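Ribosome biogenesis GTPase A (PDB 3CNL) is a circularly permuted GTPase that binds GTP and is probably required for a late step in assembly of the 50S ribosomal subunit. Local coordinates at residues E186-I191 against L230-V235; L215-K218 against P222-E225. All blocks are in the same frame, centred on the assembly; numbering follows the deposited sequence.

Contact 1: E186-I191 against L230-V235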
loop_
_atom_site.group_PDB
_atom_site.type_symbol
_atom_site.label_atom_id
_atom_site.label_comp_id
_atom_site.label_asym_id
_atom_site.label_seq_id
_atom_site.Cartn_x
_atom_site.Cartn_y
_atom_site.Cartn_z
ATOM N N GLU A 186 2.057 16.453 10.829
ATOM C CA GLU A 186 1.949 17.689 10.058
ATOM C C GLU A 186 2.270 17.501 8.565
ATOM O O GLU A 186 1.522 17.998 7.702
ATOM C CB GLU A 186 2.801 18.779 10.694
ATOM C CG GLU A 186 2.288 19.151 12.082
ATOM C CD GLU A 186 3.187 20.101 12.842
ATOM O OE1 GLU A 186 2.666 20.767 13.756
ATOM O OE2 GLU A 186 4.407 20.169 12.577
ATOM N N ARG A 187 3.357 16.783 8.263
ATOM C CA ARG A 187 3.748 16.443 6.882
ATOM C C ARG A 187 2.628 15.691 6.160
ATOM O O ARG A 187 2.274 16.003 5.031
ATOM C CB ARG A 187 4.967 15.512 6.911
ATOM C CG ARG A 187 6.055 15.731 5.864
ATOM C CD ARG A 187 5.758 15.435 4.421
ATOM N NE ARG A 187 5.493 16.671 3.694
ATOM C CZ ARG A 187 5.471 16.835 2.372
ATOM N NH1 ARG A 187 5.157 18.026 1.887
ATOM N NH2 ARG A 187 5.745 15.847 1.528
ATOM N N ALA A 188 2.124 14.655 6.804
ATOM C CA ALA A 188 1.018 13.862 6.249
ATOM C C ALA A 188 -0.199 14.730 5.973
ATOM O O ALA A 188 -0.828 14.597 4.928
ATOM C CB ALA A 188 0.642 12.735 7.207
ATOM N N PHE A 189 -0.557 15.594 6.918
ATOM C CA PHE A 189 -1.685 16.512 6.692
ATOM C C PHE A 189 -1.387 17.459 5.513
ATOM O O PHE A 189 -2.233 17.658 4.653
ATOM C CB PHE A 189 -2.056 17.305 7.970
ATOM C CG PHE A 189 -3.212 18.238 7.771
ATOM C CD1 PHE A 189 -4.493 17.734 7.554
ATOM C CD2 PHE A 189 -3.023 19.613 7.751
ATOM C CE1 PHE A 189 -5.578 18.603 7.332
ATOM C CE2 PHE A 189 -4.095 20.482 7.534
ATOM C CZ PHE A 189 -5.366 19.977 7.333
ATOM N N GLU A 190 -0.173 18.002 5.458
ATOM C CA GLU A 190 0.242 18.868 4.342
ATOM C C GLU A 190 0.057 18.169 2.980
ATOM O O GLU A 190 -0.499 18.741 2.036
ATOM C CB GLU A 190 1.703 19.299 4.537
ATOM C CG GLU A 190 2.255 20.219 3.465
ATOM C CD GLU A 190 3.658 20.696 3.807
ATOM O OE1 GLU A 190 3.816 21.900 4.095
ATOM O OE2 GLU A 190 4.596 19.870 3.833
ATOM N N ILE A 191 0.512 16.928 2.893
ATOM C CA ILE A 191 0.369 16.130 1.672
ATOM C C ILE A 191 -1.096 15.930 1.343
ATOM O O ILE A 191 -1.516 16.154 0.198
ATOM C CB ILE A 191 1.092 14.758 1.779
ATOM C CG1 ILE A 191 2.595 14.953 1.939
ATOM C CG2 ILE A 191 0.794 13.866 0.533
ATOM C CD1 ILE A 191 3.291 13.712 2.481
ATOM N N LEU A 230 -8.102 8.344 13.858
ATOM C CA LEU A 230 -9.312 8.140 13.070
ATOM C C LEU A 230 -9.226 8.802 11.704
ATOM O O LEU A 230 -9.660 8.225 10.705
ATOM C CB LEU A 230 -10.516 8.667 13.845
ATOM C CG LEU A 230 -11.944 8.677 13.283
ATOM C CD1 LEU A 230 -12.420 7.317 12.779
ATOM C CD2 LEU A 230 -12.881 9.198 14.384
ATOM N N PHE A 231 -8.686 10.021 11.654
ATOM C CA PHE A 231 -8.583 10.725 10.369
ATOM C C PHE A 231 -7.748 9.911 9.383
ATOM O O PHE A 231 -8.186 9.641 8.253
ATOM C CB PHE A 231 -8.015 12.152 10.531
ATOM C CG PHE A 231 -7.743 12.835 9.221
ATOM C CD1 PHE A 231 -8.785 13.262 8.418
ATOM C CD2 PHE A 231 -6.445 12.993 8.765
ATOM C CE1 PHE A 231 -8.531 13.851 7.184
ATOM C CE2 PHE A 231 -6.185 13.613 7.525
ATOM C CZ PHE A 231 -7.217 14.030 6.754
ATOM N N PHE A 232 -6.562 9.506 9.818
ATOM C CA PHE A 232 -5.631 8.807 8.930
ATOM C C PHE A 232 -6.076 7.400 8.591
ATOM O O PHE A 232 -5.772 6.891 7.513
ATOM C CB PHE A 232 -4.178 8.864 9.452
ATOM C CG PHE A 232 -3.592 10.238 9.384
ATOM C CD1 PHE A 232 -3.386 10.855 8.160
ATOM C CD2 PHE A 232 -3.277 10.949 10.550
ATOM C CE1 PHE A 232 -2.880 12.167 8.092
ATOM C CE2 PHE A 232 -2.769 12.246 10.485
ATOM C CZ PHE A 232 -2.567 12.851 9.262
ATOM N N THR A 233 -6.855 6.804 9.482
ATOM C CA THR A 233 -7.495 5.516 9.209
ATOM C C THR A 233 -8.506 5.722 8.108
ATOM O O THR A 233 -8.535 4.965 7.144
ATOM C CB THR A 233 -8.173 4.962 10.470
ATOM O OG1 THR A 233 -7.147 4.651 11.416
ATOM C CG2 THR A 233 -8.980 3.693 10.159
ATOM N N GLU A 234 -9.317 6.769 8.226
ATOM C CA GLU A 234 -10.234 7.132 7.165
ATOM C C GLU A 234 -9.566 7.486 5.823
ATOM O O GLU A 234 -10.032 7.057 4.764
ATOM C CB GLU A 234 -11.149 8.270 7.628
ATOM C CG GLU A 234 -12.228 7.782 8.594
ATOM C CD GLU A 234 -13.257 8.830 8.910
ATOM O OE1 GLU A 234 -14.270 8.475 9.546
ATOM O OE2 GLU A 234 -13.061 10.006 8.539
ATOM N N VAL A 235 -8.493 8.264 5.854
ATOM C CA VAL A 235 -7.731 8.567 4.621
ATOM C C VAL A 235 -7.233 7.280 3.929
ATOM O O VAL A 235 -7.362 7.123 2.701
ATOM C CB VAL A 235 -6.534 9.521 4.884
ATOM C CG1 VAL A 235 -5.659 9.622 3.655
ATOM C CG2 VAL A 235 -7.039 10.917 5.268
#

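Contact 2: L215-K218 against P222-E225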
loop_
_atom_site.group_PDB
_atom_site.type_symbol
_atom_site.label_atom_id
_atom_site.label_comp_id
_atom_site.label_asym_id
_atom_site.label_seq_id
_atom_site.Cartn_x
_atom_site.Cartn_y
_atom_site.Cartn_z
ATOM N N LEU A 215 -15.013 13.413 19.667
ATOM C CA LEU A 215 -13.817 12.906 20.325
ATOM C C LEU A 215 -13.378 13.947 21.338
ATOM O O LEU A 215 -12.790 14.978 20.988
ATOM C CB LEU A 215 -12.701 12.585 19.305
ATOM C CG LEU A 215 -13.055 11.736 18.066
ATOM C CD1 LEU A 215 -11.910 11.691 17.048
ATOM C CD2 LEU A 215 -13.489 10.309 18.430
ATOM N N LEU A 216 -13.720 13.677 22.596
ATOM C CA LEU A 216 -13.469 14.602 23.699
ATOM C C LEU A 216 -12.811 13.837 24.805
ATOM O O LEU A 216 -13.177 12.693 25.050
ATOM C CB LEU A 216 -14.781 15.194 24.224
ATOM C CG LEU A 216 -15.516 16.301 23.469
ATOM C CD1 LEU A 216 -16.661 16.795 24.338
ATOM C CD2 LEU A 216 -14.636 17.472 23.064
ATOM N N LYS A 217 -11.819 14.465 25.437
ATOM C CA LYS A 217 -11.142 13.913 26.595
ATOM C C LYS A 217 -11.831 14.431 27.841
ATOM O O LYS A 217 -12.901 15.054 27.771
ATOM C CB LYS A 217 -9.665 14.355 26.671
ATOM C CG LYS A 217 -8.785 14.020 25.495
ATOM C CD LYS A 217 -7.493 13.320 25.940
ATOM C CE LYS A 217 -6.485 14.243 26.596
ATOM N NZ LYS A 217 -5.809 15.169 25.632
ATOM N N LYS A 218 -11.197 14.176 28.981
ATOM C CA LYS A 218 -11.601 14.739 30.265
ATOM C C LYS A 218 -11.537 16.249 30.167
ATOM O O LYS A 218 -10.649 16.810 29.510
ATOM C CB LYS A 218 -10.651 14.281 31.377
ATOM C CG LYS A 218 -10.393 12.784 31.434
ATOM C CD LYS A 218 -11.532 12.039 32.114
ATOM C CE LYS A 218 -11.259 11.776 33.580
ATOM N NZ LYS A 218 -10.290 10.664 33.741
ATOM N N PRO A 222 -11.231 18.546 23.121
ATOM C CA PRO A 222 -11.058 17.746 21.896
ATOM C C PRO A 222 -9.824 16.842 21.963
ATOM O O PRO A 222 -8.731 17.311 22.289
ATOM C CB PRO A 222 -10.919 18.810 20.798
ATOM C CG PRO A 222 -11.773 19.942 21.295
ATOM C CD PRO A 222 -11.531 19.957 22.806
ATOM N N ASP A 223 -10.008 15.552 21.692
ATOM C CA ASP A 223 -8.894 14.603 21.727
ATOM C C ASP A 223 -8.203 14.548 20.359
ATOM O O ASP A 223 -8.662 13.840 19.466
ATOM C CB ASP A 223 -9.373 13.201 22.143
ATOM C CG ASP A 223 -8.225 12.286 22.576
ATOM O OD1 ASP A 223 -7.059 12.524 22.189
ATOM O OD2 ASP A 223 -8.482 11.322 23.334
ATOM N N ILE A 224 -7.100 15.290 20.217
ATOM C CA ILE A 224 -6.356 15.363 18.948
ATOM C C ILE A 224 -5.673 14.041 18.609
ATOM O O ILE A 224 -5.653 13.638 17.458
ATOM C CB ILE A 224 -5.312 16.518 18.924
ATOM C CG1 ILE A 224 -5.930 17.838 19.412
ATOM C CG2 ILE A 224 -4.678 16.663 17.523
ATOM C CD1 ILE A 224 -7.145 18.329 18.653
ATOM N N GLU A 225 -5.123 13.356 19.602
ATOM C CA GLU A 225 -4.535 12.038 19.356
ATOM C C GLU A 225 -5.500 11.057 18.661
ATOM O O GLU A 225 -5.120 10.358 17.718
ATOM C CB GLU A 225 -4.043 11.435 20.662
ATOM C CG GLU A 225 -3.187 10.209 20.454
ATOM C CD GLU A 225 -2.639 9.672 21.742
ATOM O OE1 GLU A 225 -1.414 9.811 21.964
ATOM O OE2 GLU A 225 -3.435 9.128 22.540
HETATM O O HOH W 1 -6.046 16.351 22.970
#

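Contact 1: E186-I191 against L230-V235
Phe231 and Phe232 of one helix reach Ala188 and Phe189 of another with flat rings. The contact belongs to the helical region that follows the mixed sheet in the chain, where the axes of segments 186-191 and 230-235, on helices 182-196 and 224-236, approach to 12.1 Å at 43°. Phe231 CE2 approaches the edge of the Phe189 ring near its plane, 4.5 Å from CD1. The Phe232 ring meets the backbone N of Phe189 at its edge, through CZ. One face of Phe232 is covered over its centre by CD2 of Phe231; one face of Phe231 carries CG2 of Val235, offset toward the rim, and Phe232 CZ lies at that ring's edge, in plane. Aromatic rings suit the wide spacing because they span it, and the small Ala188 leaves the opposite helix surface low enough to receive one. Phe205 and Phe206 of helix 202-212 meet both Phe189 and Phe231, extending the aromatic cluster, while Arg187 binds Asp163 of helix 162-170. CG of Phe232 lies anti to its carbonyl carbon, beside the backbone N (chi1 -69°), which carries the ring end toward Ala188, whose methyl comes in obliquely with CB 3.7 Å from Phe232 CE1.

Contact 2: L215-K218 against P222-E225
Leu215 and Asp223 are joined by the one direct hydrogen bond between the two segments: Asp223 N donates a hydrogen bond to Leu215 O at 2.9 Å, nearly straight at 168° although the donor stands well above the carbonyl plane. The same oxygen receives a CA-H...O contact from Pro222, whose CA is 3.4 Å from Leu215 O. Proline brings no amide hydrogen; the N-H of Asp223 and the CA-H of Pro222 both point at this carbonyl. Leu216 and Pro222 form a single beta bridge. Beside the backbones, Leu216 CD2 packs 4.0 Å from Pro222 CD, one apolar group lying against another.

Lys217 and Asp223 cross at about a right angle. The methylene groups of the lysine do the touching, with Lys217 CD 3.4 Å from Asp223 OD2, while the opposite charges stay apart, Lys217 NZ being 4.5 Å from Asp223 OD1. Bends at chi2 (-129°), chi3 and chi4 carry the lysine chain across the carboxylate and bring Lys217 NZ to a water oxygen at 2.9 Å. That water donates to Pro222 O and accepts from Ile224 N, so it links the lysine to the backbone where the helix starts.

Asp223 stands at the N-cap of helix 224-236, a position that suits a short acidic side chain: OD1 makes a weak hydrogen bond to Arg226 N in the first turn. The segments lie in the surface connection between helices 202-212 and 224-236. Pro222 rests on Glu207, Ala210 and Arg211 of helix 202-212, Ile224 touches Phe206 of that helix, and the buried Leu215 lies against Arg226, Ala227 and Leu230 of helix 224-236.

Both contacts use helix 224-236, contact 2 at its start and contact 1 farther along, with their centres about 17 Å apart. Contact 1 is buried and apolar: aromatic rings and a methyl join two helices distant in sequence, without a hydrogen bond across the interface. Contact 2 lies at the surface and closes a short connection between successive helices, so backbone polarity, a water and a helix cap take over from ring packing. The two meet where Leu230 CD2 touches Leu215 CD1 at 3.8 Å, and helix 202-212 borders both. The chemistry thus changes from polar to aromatic as the helix passes from its exposed beginning into the helical core.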